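Local coordinates for protein putative L-alanine-DL-glutamate epimerase (Burkholderia xenovorans, PDB 3GO2) that binds magnesium and is probably a racemase or epimerase of the mandelate racemase/muconate lactonizing enzyme family, tentatively named an L-alanine-DL-glutamate epimerase, at residues V62-T76 with I88-T102. Residues are numbered along the deposited sequence; the frame is centred on the assembly and turned at random.
Sequences VMEHERFFAEAYCLT and IGAIENALLDAKAKT
The ammonium group of Lys-99 is held by three partners: NZ donates to Met-63 O at 3.0 Å, in the carbonyl plane and on a lone pair, gives a second bond to a water that also meets His-65 NE2, and forms a salt bridge with Glu-109 of a second subunit. The lysine chain runs fully extended to get there, crossing Met-63 at about a right angle and passing CD by the edge of the His-65 ring, 3.8 Å from CD2. With CG set between its backbone N and carbonyl carbon (chi1 58°), His-65 lays one ring face against Leu-96, whose CD2 makes a CH-pi contact 3.7 Å from the centroid. On the ring's other side a water lies within hydrogen-bonding distance of ND1, Glu-66 OE1 and Glu-92 OE2; Gln-300 NE2 bonds both carboxylate oxygens and Lys-303 forms a salt bridge with Glu-66, which would ease the closeness of the two like charges. The rest of the interface is mainly apolar. Ile-91 CG2 presses over a face of the Phe-68 ring, 3.5 Å from CE2, while Leu-95 CD1 approaches the same ring obliquely. Ile-88 is a knob among Phe-68, Phe-69, Ala-72 and Thr-76, its CG2 reaching Phe-69 CD1 at 3.5 Å. At the opposite end Val-62 CG2 meets Ala-98 CB at 3.5 Å. Helix 65-76 and segment 88-102 run antiparallel at 167°, their axes 10.1 Å apart at closest approach; with helix 46-57 they form part of the helical layer beside the three-stranded antiparallel sheet in the N-terminal capping domain characteristic of the enolase superfamily.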
loop_
_atom_site.group_PDB
_atom_site.type_symbol
_atom_site.label_atom_id
_atom_site.label_comp_id
_atom_site.label_asym_id
_atom_site.label_seq_id
_atom_site.Cartn_x
_atom_site.Cartn_y
_atom_site.Cartn_z
ATOM N N VAL A 62 39.452 -19.889 -16.086
ATOM C CA VAL A 62 39.235 -20.031 -14.629
ATOM C C VAL A 62 38.999 -18.690 -13.946
ATOM O O VAL A 62 38.363 -18.630 -12.865
ATOM C CB VAL A 62 40.408 -20.731 -13.936
ATOM C CG1 VAL A 62 41.636 -19.827 -13.875
ATOM C CG2 VAL A 62 40.027 -21.231 -12.532
ATOM N N MET A 63 39.482 -17.619 -14.569
ATOM C CA MET A 63 39.375 -16.290 -13.969
ATOM C C MET A 63 37.972 -15.694 -14.103
ATOM O O MET A 63 37.567 -14.838 -13.314
ATOM C CB MET A 63 40.388 -15.347 -14.614
ATOM C CG MET A 63 41.826 -15.850 -14.613
ATOM S SD MET A 63 42.575 -16.154 -12.959
ATOM C CE MET A 63 43.171 -14.555 -12.649
ATOM N N GLU A 64 37.204 -16.182 -15.068
ATOM C CA GLU A 64 35.947 -15.542 -15.449
ATOM C C GLU A 64 34.755 -16.201 -14.740
ATOM O O GLU A 64 33.868 -16.806 -15.358
ATOM C CB GLU A 64 35.800 -15.565 -16.982
ATOM C CG GLU A 64 36.840 -14.670 -17.658
ATOM C CD GLU A 64 36.863 -14.683 -19.167
ATOM O OE1 GLU A 64 35.975 -15.266 -19.794
ATOM O OE2 GLU A 64 37.825 -14.095 -19.712
ATOM N N HIS A 65 34.724 -16.081 -13.425
ATOM C CA HIS A 65 33.683 -16.777 -12.674
ATOM C C HIS A 65 32.310 -16.153 -12.858
ATOM O O HIS A 65 31.312 -16.886 -12.955
ATOM C CB HIS A 65 34.052 -17.010 -11.196
ATOM C CG HIS A 65 34.370 -15.766 -10.404
ATOM N ND1 HIS A 65 33.401 -15.019 -9.776
ATOM C CD2 HIS A 65 35.554 -15.167 -10.122
ATOM C CE1 HIS A 65 33.977 -14.021 -9.125
ATOM N NE2 HIS A 65 35.286 -14.086 -9.307
ATOM N N GLU A 66 32.221 -14.833 -12.952
ATOM C CA GLU A 66 30.903 -14.236 -13.154
ATOM C C GLU A 66 30.379 -14.504 -14.571
ATOM O O GLU A 66 29.164 -14.596 -14.782
ATOM C CB GLU A 66 30.938 -12.757 -12.814
ATOM C CG GLU A 66 29.618 -12.140 -12.808
ATOM C CD GLU A 66 28.756 -12.420 -11.580
ATOM O OE1 GLU A 66 28.920 -13.374 -10.760
ATOM O OE2 GLU A 66 27.800 -11.643 -11.488
ATOM N N ARG A 67 31.281 -14.678 -15.534
ATOM C CA ARG A 67 30.858 -15.149 -16.864
ATOM C C ARG A 67 30.205 -16.531 -16.758
ATOM O O ARG A 67 29.125 -16.782 -17.334
ATOM C CB ARG A 67 32.045 -15.222 -17.831
ATOM C CG ARG A 67 31.669 -15.589 -19.267
ATOM C CD ARG A 67 32.805 -16.380 -19.937
ATOM N NE ARG A 67 33.019 -17.669 -19.279
ATOM C CZ ARG A 67 32.219 -18.727 -19.369
ATOM N NH1 ARG A 67 31.133 -18.716 -20.151
ATOM N NH2 ARG A 67 32.504 -19.825 -18.691
ATOM N N PHE A 68 30.868 -17.454 -16.068
ATOM C CA PHE A 68 30.292 -18.801 -15.860
ATOM C C PHE A 68 28.912 -18.686 -15.182
ATOM O O PHE A 68 27.954 -19.346 -15.579
ATOM C CB PHE A 68 31.201 -19.724 -15.042
ATOM C CG PHE A 68 30.457 -20.901 -14.437
ATOM C CD1 PHE A 68 30.090 -21.967 -15.216
ATOM C CD2 PHE A 68 30.028 -20.856 -13.127
ATOM C CE1 PHE A 68 29.357 -23.028 -14.692
ATOM C CE2 PHE A 68 29.282 -21.918 -12.576
ATOM C CZ PHE A 68 28.949 -22.998 -13.377
ATOM N N PHE A 69 28.832 -17.877 -14.139
ATOM C CA PHE A 69 27.574 -17.745 -13.428
ATOM C C PHE A 69 26.478 -17.243 -14.368
ATOM O O PHE A 69 25.359 -17.778 -14.396
ATOM C CB PHE A 69 27.702 -16.818 -12.214
ATOM C CG PHE A 69 26.408 -16.675 -11.478
ATOM C CD1 PHE A 69 26.010 -17.631 -10.555
ATOM C CD2 PHE A 69 25.572 -15.622 -11.747
ATOM C CE1 PHE A 69 24.781 -17.509 -9.919
ATOM C CE2 PHE A 69 24.336 -15.527 -11.144
ATOM C CZ PHE A 69 23.954 -16.462 -10.216
ATOM N N ALA A 70 26.792 -16.197 -15.143
ATOM C CA ALA A 70 25.823 -15.589 -16.026
ATOM C C ALA A 70 25.362 -16.594 -17.065
ATOM O O ALA A 70 24.176 -16.728 -17.303
ATOM C CB ALA A 70 26.403 -14.321 -16.720
ATOM N N GLU A 71 26.291 -17.377 -17.603
ATOM C CA GLU A 71 25.929 -18.370 -18.626
ATOM C C GLU A 71 25.095 -19.494 -18.024
ATOM O O GLU A 71 24.098 -19.946 -18.609
ATOM C CB GLU A 71 27.190 -18.941 -19.259
ATOM C CG GLU A 71 26.882 -19.945 -20.381
ATOM C CD GLU A 71 28.135 -20.509 -21.043
ATOM O OE1 GLU A 71 29.152 -20.696 -20.375
ATOM O OE2 GLU A 71 28.076 -20.795 -22.243
ATOM N N ALA A 72 25.511 -19.962 -16.856
ATOM C CA ALA A 72 24.806 -21.027 -16.161
ATOM C C ALA A 72 23.377 -20.632 -15.802
ATOM O O ALA A 72 22.482 -21.439 -15.926
ATOM C CB ALA A 72 25.575 -21.483 -14.910
ATOM N N TYR A 73 23.196 -19.398 -15.358
ATOM C CA TYR A 73 21.875 -18.892 -15.024
ATOM C C TYR A 73 21.002 -18.901 -16.273
ATOM O O TYR A 73 19.844 -19.336 -16.215
ATOM C CB TYR A 73 22.011 -17.485 -14.463
ATOM C CG TYR A 73 20.672 -16.905 -14.045
ATOM C CD1 TYR A 73 19.888 -17.532 -13.091
ATOM C CD2 TYR A 73 20.200 -15.739 -14.609
ATOM C CE1 TYR A 73 18.647 -16.991 -12.696
ATOM C CE2 TYR A 73 18.955 -15.209 -14.237
ATOM C CZ TYR A 73 18.201 -15.834 -13.283
ATOM O OH TYR A 73 17.003 -15.279 -12.913
ATOM N N CYS A 74 21.568 -18.472 -17.407
ATOM C CA CYS A 74 20.853 -18.510 -18.680
ATOM C C CYS A 74 20.422 -19.938 -19.022
ATOM O O CYS A 74 19.259 -20.176 -19.367
ATOM C CB CYS A 74 21.702 -17.952 -19.818
ATOM S SG CYS A 74 21.971 -16.171 -19.802
ATOM N N LEU A 75 21.361 -20.883 -18.916
ATOM C CA LEU A 75 21.126 -22.249 -19.355
ATOM C C LEU A 75 20.102 -22.975 -18.507
ATOM O O LEU A 75 19.463 -23.912 -18.992
ATOM C CB LEU A 75 22.429 -23.049 -19.336
ATOM C CG LEU A 75 23.504 -22.582 -20.302
ATOM C CD1 LEU A 75 24.797 -23.417 -20.077
ATOM C CD2 LEU A 75 23.004 -22.639 -21.759
ATOM N N THR A 76 19.951 -22.565 -17.252
ATOM C CA THR A 76 19.043 -23.227 -16.337
ATOM C C THR A 76 17.931 -22.308 -15.845
ATOM O O THR A 76 17.237 -22.659 -14.891
ATOM C CB THR A 76 19.798 -23.791 -15.122
ATOM O OG1 THR A 76 20.491 -22.734 -14.444
ATOM C CG2 THR A 76 20.783 -24.873 -15.580
ATOM N N ILE A 88 25.347 -24.640 -9.205
ATOM C CA ILE A 88 26.026 -23.455 -9.701
ATOM C C ILE A 88 26.925 -22.851 -8.594
ATOM O O ILE A 88 28.077 -22.488 -8.847
ATOM C CB ILE A 88 24.987 -22.430 -10.203
ATOM C CG1 ILE A 88 24.318 -22.973 -11.469
ATOM C CG2 ILE A 88 25.654 -21.077 -10.465
ATOM C CD1 ILE A 88 23.157 -22.098 -11.963
ATOM N N GLY A 89 26.390 -22.790 -7.373
ATOM C CA GLY A 89 27.132 -22.250 -6.217
ATOM C C GLY A 89 28.371 -23.043 -5.898
ATOM O O GLY A 89 29.426 -22.497 -5.569
ATOM N N ALA A 90 28.249 -24.364 -5.973
ATOM C CA ALA A 90 29.389 -25.247 -5.703
ATOM C C ALA A 90 30.510 -25.045 -6.726
ATOM O O ALA A 90 31.732 -25.031 -6.392
ATOM C CB ALA A 90 28.925 -26.700 -5.704
ATOM N N ILE A 91 30.119 -24.897 -7.988
ATOM C CA ILE A 91 31.114 -24.631 -9.025
ATOM C C ILE A 91 31.751 -23.256 -8.818
ATOM O O ILE A 91 32.955 -23.115 -8.943
ATOM C CB ILE A 91 30.539 -24.789 -10.422
ATOM C CG1 ILE A 91 30.130 -26.249 -10.638
ATOM C CG2 ILE A 91 31.549 -24.298 -11.487
ATOM C CD1 ILE A 91 29.397 -26.494 -12.004
ATOM N N GLU A 92 30.940 -22.253 -8.495
ATOM C CA GLU A 92 31.443 -20.922 -8.189
ATOM C C GLU A 92 32.499 -20.973 -7.113
ATOM O O GLU A 92 33.542 -20.333 -7.217
ATOM C CB GLU A 92 30.293 -19.990 -7.777
ATOM C CG GLU A 92 30.801 -18.613 -7.336
ATOM C CD GLU A 92 29.714 -17.585 -7.281
ATOM O OE1 GLU A 92 29.324 -17.184 -6.162
ATOM O OE2 GLU A 92 29.279 -17.174 -8.365
ATOM N N ASN A 93 32.230 -21.730 -6.060
ATOM C CA ASN A 93 33.140 -21.773 -4.958
ATOM C C ASN A 93 34.456 -22.469 -5.318
ATOM O O ASN A 93 35.490 -22.091 -4.810
ATOM C CB ASN A 93 32.478 -22.358 -3.723
ATOM C CG ASN A 93 31.542 -21.392 -3.083
ATOM O OD1 ASN A 93 31.697 -20.168 -3.245
ATOM N ND2 ASN A 93 30.591 -21.911 -2.302
ATOM N N ALA A 94 34.421 -23.425 -6.243
ATOM C CA ALA A 94 35.655 -24.071 -6.707
ATOM C C ALA A 94 36.421 -23.130 -7.628
ATOM O O ALA A 94 37.644 -23.068 -7.567
ATOM C CB ALA A 94 35.342 -25.414 -7.416
ATOM N N LEU A 95 35.688 -22.360 -8.439
ATOM C CA LEU A 95 36.305 -21.335 -9.307
ATOM C C LEU A 95 37.020 -20.291 -8.449
ATOM O O LEU A 95 38.146 -19.879 -8.759
ATOM C CB LEU A 95 35.262 -20.686 -10.208
ATOM C CG LEU A 95 34.803 -21.425 -11.456
ATOM C CD1 LEU A 95 33.549 -20.813 -12.069
ATOM C CD2 LEU A 95 35.933 -21.407 -12.483
ATOM N N LEU A 96 36.383 -19.848 -7.372
ATOM C CA LEU A 96 37.009 -18.827 -6.529
ATOM C C LEU A 96 38.295 -19.353 -5.903
ATOM O O LEU A 96 39.317 -18.660 -5.889
ATOM C CB LEU A 96 36.050 -18.354 -5.442
ATOM C CG LEU A 96 34.870 -17.511 -5.909
ATOM C CD1 LEU A 96 33.856 -17.420 -4.757
ATOM C CD2 LEU A 96 35.322 -16.106 -6.393
ATOM N N ASP A 97 38.252 -20.579 -5.391
ATOM C CA ASP A 97 39.443 -21.188 -4.804
ATOM C C ASP A 97 40.596 -21.209 -5.833
ATOM O O ASP A 97 41.767 -20.864 -5.536
ATOM C CB ASP A 97 39.140 -22.608 -4.354
ATOM C CG ASP A 97 40.212 -23.185 -3.456
ATOM O OD1 ASP A 97 40.806 -22.427 -2.652
ATOM O OD2 ASP A 97 40.451 -24.418 -3.550
ATOM N N ALA A 98 40.273 -21.663 -7.045
ATOM C CA ALA A 98 41.283 -21.788 -8.105
ATOM C C ALA A 98 41.850 -20.422 -8.514
ATOM O O ALA A 98 43.054 -20.268 -8.746
ATOM C CB ALA A 98 40.711 -22.534 -9.307
ATOM N N LYS A 99 40.983 -19.425 -8.588
ATOM C CA LYS A 99 41.403 -18.081 -8.912
ATOM C C LYS A 99 42.304 -17.493 -7.834
ATOM O O LYS A 99 43.353 -16.923 -8.147
ATOM C CB LYS A 99 40.196 -17.187 -9.129
ATOM C CG LYS A 99 40.565 -15.765 -9.539
ATOM C CD LYS A 99 39.350 -14.982 -10.032
ATOM C CE LYS A 99 39.717 -13.648 -10.640
ATOM N NZ LYS A 99 38.603 -12.888 -11.336
ATOM N N ALA A 100 41.902 -17.624 -6.577
ATOM C CA ALA A 100 42.710 -17.139 -5.482
ATOM C C ALA A 100 44.068 -17.851 -5.453
ATOM O O ALA A 100 45.089 -17.206 -5.288
ATOM C CB ALA A 100 41.983 -17.319 -4.138
ATOM N N LYS A 101 44.081 -19.166 -5.646
ATOM C CA LYS A 101 45.362 -19.904 -5.688
ATOM C C LYS A 101 46.234 -19.431 -6.852
ATOM O O LYS A 101 47.488 -19.312 -6.729
ATOM C CB LYS A 101 45.097 -21.412 -5.747
ATOM C CG LYS A 101 44.701 -21.987 -4.379
ATOM C CD LYS A 101 44.075 -23.372 -4.522
ATOM C CE LYS A 101 43.866 -24.004 -3.197
ATOM N NZ LYS A 101 43.114 -25.314 -3.292
ATOM N N THR A 102 45.606 -19.161 -7.987
ATOM C CA THR A 102 46.351 -18.683 -9.173
ATOM C C THR A 102 47.034 -17.360 -8.861
ATOM O O THR A 102 48.193 -17.123 -9.289
ATOM C CB THR A 102 45.430 -18.543 -10.401
ATOM O OG1 THR A 102 44.914 -19.829 -10.767
ATOM C CG2 THR A 102 46.159 -17.968 -11.580
HETATM O O HOH W 1 37.256 -17.749 -10.669
HETATM O O HOH W 2 30.650 -15.380 -10.021
HETATM O O HOH W 3 37.090 -11.774 -9.394
HETATM O O HOH W 4 30.641 -18.548 -10.675
#